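Side-chain contacts in COG1633: Uncharacterized conserved protein (PDB 2OH3), which is of uncharacterised function but belongs to the rubrerythrin family, folds as a ferritin-like helical bundle and binds zinc: residues F49-L52 with H53-I57; A132-E135 with A136-V139. All blocks are in the same frame, centred on the assembly; numbering follows the deposited sequence.

Contact 1: F49-L52 with H53-I57; sequences FSTL and HGDEI
Phe49 and His53, one helical turn apart on helix 37-61, run side by side and point the same way, as i and i+4 residues of a helix often do. Both side chains leave the backbone in the same manner, which sends them in a common direction: CG is anti to the main-chain N in each, with chi1 169° in Phe49 and -159° in His53. The ring planes are close to parallel, 25° apart, yet slid past one another, with centroids separated by 5.1 Å and very little overlap. What lies over the phenyl face is mainly His53 CB, 4.2 Å from the ring centroid in a CH-pi contact and 3.8 Å from Phe49 CE1. In return, Phe49 CZ sits above the rim of the imidazole, 3.9 Å from His53 CG. The backbone holds the pair at this spacing through a nearly straight bond of 2.8 Å from His53 N to Phe49 O.

Asp55 and Thr51 also lie side by side, round the helix on a more exposed face. Asp55 N donates to Thr51 O at 3.0 Å, while the carboxylate leans back over the same carbonyl, bringing OD2 to 3.2 Å from Thr51 O; these two oxygens are both acceptors, so their approach adds no bond.

His53 ND1 is hydrogen-bonded to Glu17 of helix 6-33, and the imidazole also meets Phe131 edge to face. Putting an alanine at Phe49 removes the face under His53 CB, and would probably open a gap beside the imidazole and leave it less restrained on that side. The chemistry is thus divided: the phenyl ring partly covers one face of the imidazole, whereas ND1 is held by a glutamate from another helix, an arrangement that should restrict its turning.

Contact 2: A132-E135 with A136-V139; sequences AAEE and AEHV. With ZN (zinc ion), chain B.
Glu135 and His138 meet at the zinc ion, each supplying one atom: Glu135 OE1 at 1.9 Å and His138 ND1 at 2.1 Å. The glutamate chain bends at chi2 (-52°), which turns its carboxylate back toward the metal almost perpendicular to the imidazole. Glu135 OE2 stays 3.2 Å from the zinc, so coordination is through a single oxygen. Glu105 of helix 94-118 is the third protein ligand, and the ExxH spacing of Glu135 and His138 is the one familiar from metal sites of ferritin-like proteins.

This inner side is tightly packed. Besides the two buried ligands it holds the peptide oxygen Glu134 O, which lies 3.3 Å above the imidazole plane, towards its rim, and accepts a hydrogen bond from His138 N.

The partly exposed side chain of Glu134 marks the transition to a looser side. In the conformer described, one of two modelled, His138 NE2 donates to its OE2 over 3.3 Å, a long and bent bond that arrives on the anti side of the carboxylate and is tilted from the ring plane. Farther out, Glu137 is exposed and extended beyond CG; in the same Glu134 conformer its OE2 comes within 3.3 Å of Glu134 OE1, two like charges with no bond between them.

One imidazole is therefore engaged at both nitrogens, by zinc through ND1 and, at least in this conformer, by a second-shell carboxylate through NE2. Such pairing would help fix the ring's rotation and might polarise it, while the nearby charge of Glu137 probably weakens the hold on Glu134, in keeping with its two conformers.

Contact 1 on helix 37-61 and contact 2 on helix 122-148 have centres about 15 Å apart, but Phe49 bridges them at the metal site. Its ring meets His138 edge to face, with Phe49 CE1 3.5 Å from His138 CE1, and also packs on Glu135, where Phe49 CE1 is 3.7 Å from Glu135 OE2. Phe49 CE2 reaches Glu134 OE2 at 3.6 Å in the conformer that bonds to His138. The Phe49 side chain lies about 5 Å from the zinc, nearest atoms, without binding it. Bound imidazole, probably from the crystallisation liquor, comes within about 3 Å, nearest atoms, of both Phe49 and His138 side chains, consistent with an accessible site beside the zinc.

Contact 1: F49-L52 with H53-I57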
ATOM      1  N   PHE A  49      -2.843   7.046  19.056  1.00 40.33           N
ATOM      2  CA  PHE A  49      -1.429   7.106  19.357  1.00 41.68           C
ATOM      3  C   PHE A  49      -0.686   7.604  18.095  1.00 43.01           C
ATOM      4  O   PHE A  49       0.228   8.457  18.198  1.00 41.38           O
ATOM      5  CB  PHE A  49      -0.888   5.727  19.809  1.00 42.94           C
ATOM      6  CG  PHE A  49       0.619   5.669  19.874  1.00 44.13           C
ATOM      7  CD1 PHE A  49       1.372   5.445  18.728  1.00 45.99           C
ATOM      8  CD2 PHE A  49       1.282   5.877  21.061  1.00 45.78           C
ATOM      9  CE1 PHE A  49       2.784   5.404  18.773  1.00 46.16           C
ATOM     10  CE2 PHE A  49       2.700   5.860  21.113  1.00 46.45           C
ATOM     11  CZ  PHE A  49       3.437   5.615  19.965  1.00 45.35           C
ATOM     12  N   SER A  50      -1.050   7.080  16.910  1.00 43.81           N
ATOM     13  CA  SER A  50      -0.392   7.520  15.667  0.50 44.35           C
ATOM     14  C   SER A  50      -0.450   9.026  15.472  1.00 44.47           C
ATOM     15  O   SER A  50       0.540   9.639  15.170  1.00 45.22           O
ATOM     16  CB  SER A  50      -1.011   6.896  14.435  0.50 44.60           C
ATOM     17  OG  SER A  50      -0.507   7.557  13.293  0.50 44.80           O
ATOM     18  N   THR A  51      -1.625   9.601  15.619  1.00 44.55           N
ATOM     19  CA  THR A  51      -1.817  11.018  15.479  1.00 44.78           C
ATOM     20  C   THR A  51      -0.954  11.813  16.438  1.00 45.17           C
ATOM     21  O   THR A  51      -0.306  12.781  16.026  1.00 45.02           O
ATOM     22  CB  THR A  51      -3.276  11.348  15.715  1.00 45.27           C
ATOM     23  OG1 THR A  51      -4.040  10.634  14.740  1.00 45.16           O
ATOM     24  CG2 THR A  51      -3.522  12.820  15.613  1.00 45.56           C
ATOM     25  N   LEU A  52      -0.961  11.414  17.708  1.00 45.36           N
ATOM     26  CA  LEU A  52      -0.195  12.098  18.745  1.00 46.14           C
ATOM     27  C   LEU A  52       1.301  12.026  18.503  1.00 46.33           C
ATOM     28  O   LEU A  52       2.008  13.035  18.558  1.00 46.51           O
ATOM     29  CB  LEU A  52      -0.527  11.516  20.122  1.00 45.77           C
ATOM     30  CG  LEU A  52      -1.922  11.828  20.646  1.00 45.25           C
ATOM     31  CD1 LEU A  52      -2.151  11.090  21.933  1.00 44.76           C
ATOM     32  CD2 LEU A  52      -2.103  13.324  20.865  1.00 45.84           C
ATOM     33  N   HIS A  53       1.768  10.823  18.219  1.00 46.97           N
ATOM     34  CA  HIS A  53       3.160  10.560  17.917  1.00 47.75           C
ATOM     35  C   HIS A  53       3.623  11.202  16.600  1.00 45.76           C
ATOM     36  O   HIS A  53       4.681  11.830  16.531  1.00 44.15           O
ATOM     37  CB  HIS A  53       3.420   9.028  17.848  1.00 48.66           C
ATOM     38  CG  HIS A  53       4.857   8.665  18.045  1.00 52.95           C
ATOM     39  ND1 HIS A  53       5.575   7.892  17.152  1.00 54.56           N
ATOM     40  CD2 HIS A  53       5.729   9.017  19.028  1.00 58.62           C
ATOM     41  CE1 HIS A  53       6.822   7.773  17.587  1.00 55.56           C
ATOM     42  NE2 HIS A  53       6.941   8.440  18.722  1.00 57.82           N
ATOM     43  N   GLY A  54       2.828  11.022  15.561  1.00 43.97           N
ATOM     44  CA  GLY A  54       3.059  11.708  14.307  1.00 42.61           C
ATOM     45  C   GLY A  54       3.208  13.202  14.479  1.00 42.02           C
ATOM     46  O   GLY A  54       4.039  13.814  13.808  1.00 40.60           O
ATOM     47  N   ASP A  55       2.393  13.803  15.342  1.00 41.43           N
ATOM     48  CA  ASP A  55       2.452  15.250  15.564  1.00 41.90           C
ATOM     49  C   ASP A  55       3.796  15.643  16.196  1.00 40.86           C
ATOM     50  O   ASP A  55       4.394  16.650  15.817  1.00 40.24           O
ATOM     51  CB  ASP A  55       1.284  15.738  16.429  1.00 42.95           C
ATOM     52  CG  ASP A  55      -0.058  15.799  15.658  1.00 45.11           C
ATOM     53  OD1 ASP A  55      -0.086  15.765  14.402  1.00 47.90           O
ATOM     54  OD2 ASP A  55      -1.093  15.881  16.339  1.00 50.76           O
ATOM     55  N   GLU A  56       4.264  14.814  17.131  1.00 40.25           N
ATOM     56  CA  GLU A  56       5.575  15.003  17.749  0.50 41.14           C
ATOM     57  C   GLU A  56       6.682  14.957  16.705  1.00 40.21           C
ATOM     58  O   GLU A  56       7.562  15.817  16.696  1.00 40.88           O
ATOM     59  CB  GLU A  56       5.833  13.951  18.844  0.50 41.31           C
ATOM     60  CG  GLU A  56       5.617  14.468  20.269  0.50 43.51           C
ATOM     61  CD  GLU A  56       6.029  13.452  21.326  0.50 43.62           C
ATOM     62  OE1 GLU A  56       7.227  13.100  21.368  0.50 48.79           O
ATOM     63  OE2 GLU A  56       5.162  12.998  22.112  0.50 47.55           O
ATOM     64  N   ILE A  57       6.635  13.951  15.832  1.00 39.33           N
ATOM     65  CA  ILE A  57       7.631  13.787  14.785  1.00 39.86           C
ATOM     66  C   ILE A  57       7.572  14.961  13.805  1.00 39.08           C
ATOM     67  O   ILE A  57       8.607  15.442  13.355  1.00 38.95           O
ATOM     68  CB  ILE A  57       7.486  12.414  14.076  1.00 40.88           C
ATOM     69  CG1 ILE A  57       7.673  11.307  15.088  1.00 41.39           C
ATOM     70  CG2 ILE A  57       8.526  12.252  12.990  1.00 41.60           C
ATOM     71  CD1 ILE A  57       7.081  10.006  14.662  1.00 45.16           C
TER

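Contact 2: A132-E135 with A136-V139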
ATOM      1  N   ALA A 132      11.559   2.287  18.992  1.00 36.31           N
ATOM      2  CA  ALA A 132      11.534   0.807  18.974  1.00 35.91           C
ATOM      3  C   ALA A 132      10.981   0.196  20.267  1.00 36.63           C
ATOM      4  O   ALA A 132      10.203  -0.765  20.208  1.00 36.99           O
ATOM      5  CB  ALA A 132      12.878   0.293  18.742  1.00 35.87           C
ATOM      6  N   ALA A 133      11.387   0.728  21.423  1.00 36.75           N
ATOM      7  CA  ALA A 133      10.895   0.252  22.713  1.00 37.15           C
ATOM      8  C   ALA A 133       9.384   0.422  22.829  1.00 38.04           C
ATOM      9  O   ALA A 133       8.694  -0.471  23.330  1.00 36.72           O
ATOM     10  CB  ALA A 133      11.615   0.961  23.881  1.00 36.93           C
ATOM     11  N   GLU A 134       8.872   1.567  22.392  1.00 38.54           N
ATOM     12  CA  GLU A 134       7.426   1.766  22.420  0.50 39.51           C
ATOM     13  C   GLU A 134       6.681   0.864  21.418  1.00 39.38           C
ATOM     14  O   GLU A 134       5.624   0.337  21.752  1.00 38.35           O
ATOM     15  CB  GLU A 134       7.059   3.241  22.197  0.50 39.94           C
ATOM     16  CG  GLU A 134       5.551   3.545  22.213  0.50 41.81           C
ATOM     17  CD  GLU A 134       4.924   3.670  23.595  0.50 42.43           C
ATOM     18  OE1 GLU A 134       5.638   3.916  24.593  0.50 45.76           O
ATOM     19  OE2 GLU A 134       3.686   3.544  23.671  0.50 43.39           O
ATOM     20  N   GLU A 135       7.205   0.679  20.220  1.00 39.28           N
ATOM     21  CA  GLU A 135       6.532  -0.184  19.280  1.00 39.32           C
ATOM     22  C   GLU A 135       6.494  -1.580  19.825  1.00 38.79           C
ATOM     23  O   GLU A 135       5.512  -2.272  19.624  1.00 39.09           O
ATOM     24  CB  GLU A 135       7.190  -0.110  17.892  1.00 39.68           C
ATOM     25  CG  GLU A 135       7.048   1.303  17.311  1.00 40.56           C
ATOM     26  CD  GLU A 135       5.600   1.769  17.334  1.00 41.67           C
ATOM     27  OE1 GLU A 135       4.760   0.979  16.928  1.00 41.31           O
ATOM     28  OE2 GLU A 135       5.286   2.874  17.810  1.00 43.40           O
ATOM     29  N   ALA A 136       7.543  -1.965  20.556  1.00 38.76           N
ATOM     30  CA  ALA A 136       7.657  -3.284  21.199  1.00 38.66           C
ATOM     31  C   ALA A 136       6.576  -3.492  22.236  1.00 38.65           C
ATOM     32  O   ALA A 136       6.024  -4.586  22.375  1.00 38.40           O
ATOM     33  CB  ALA A 136       9.042  -3.456  21.848  1.00 37.89           C
ATOM     34  N   GLU A 137       6.225  -2.427  22.942  1.00 39.61           N
ATOM     35  CA  GLU A 137       5.121  -2.516  23.897  1.00 40.05           C
ATOM     36  C   GLU A 137       3.820  -2.741  23.148  1.00 38.54           C
ATOM     37  O   GLU A 137       2.917  -3.350  23.679  1.00 37.96           O
ATOM     38  CB  GLU A 137       5.002  -1.247  24.711  1.00 40.16           C
ATOM     39  CG  GLU A 137       6.099  -1.076  25.679  1.00 45.03           C
ATOM     40  CD  GLU A 137       5.962   0.239  26.419  1.00 52.87           C
ATOM     41  OE1 GLU A 137       5.121   0.314  27.340  1.00 57.88           O
ATOM     42  OE2 GLU A 137       6.681   1.207  26.073  1.00 58.99           O
ATOM     43  N   HIS A 138       3.709  -2.228  21.931  1.00 37.65           N
ATOM     44  CA  HIS A 138       2.473  -2.446  21.141  1.00 37.63           C
ATOM     45  C   HIS A 138       2.328  -3.879  20.695  1.00 37.50           C
ATOM     46  O   HIS A 138       1.230  -4.438  20.717  1.00 36.85           O
ATOM     47  CB  HIS A 138       2.442  -1.560  19.928  1.00 38.17           C
ATOM     48  CG  HIS A 138       2.429  -0.109  20.263  1.00 38.02           C
ATOM     49  ND1 HIS A 138       2.546   0.880  19.311  1.00 38.79           N
ATOM     50  CD2 HIS A 138       2.314   0.526  21.454  1.00 40.78           C
ATOM     51  CE1 HIS A 138       2.517   2.061  19.901  1.00 37.11           C
ATOM     52  NE2 HIS A 138       2.358   1.879  21.197  1.00 37.49           N
ATOM     53  N   VAL A 139       3.449  -4.479  20.318  1.00 36.75           N
ATOM     54  CA  VAL A 139       3.456  -5.863  19.891  1.00 37.53           C
ATOM     55  C   VAL A 139       3.025  -6.720  21.060  1.00 37.47           C
ATOM     56  O   VAL A 139       2.142  -7.551  20.912  1.00 39.15           O
ATOM     57  CB  VAL A 139       4.848  -6.281  19.370  1.00 37.03           C
ATOM     58  CG1 VAL A 139       4.887  -7.750  19.039  1.00 38.84           C
ATOM     59  CG2 VAL A 139       5.192  -5.455  18.132  1.00 36.99           C
TER
HETATM   60 ZN    ZN B 300       2.936   0.768  17.289  1.00 27.11          ZN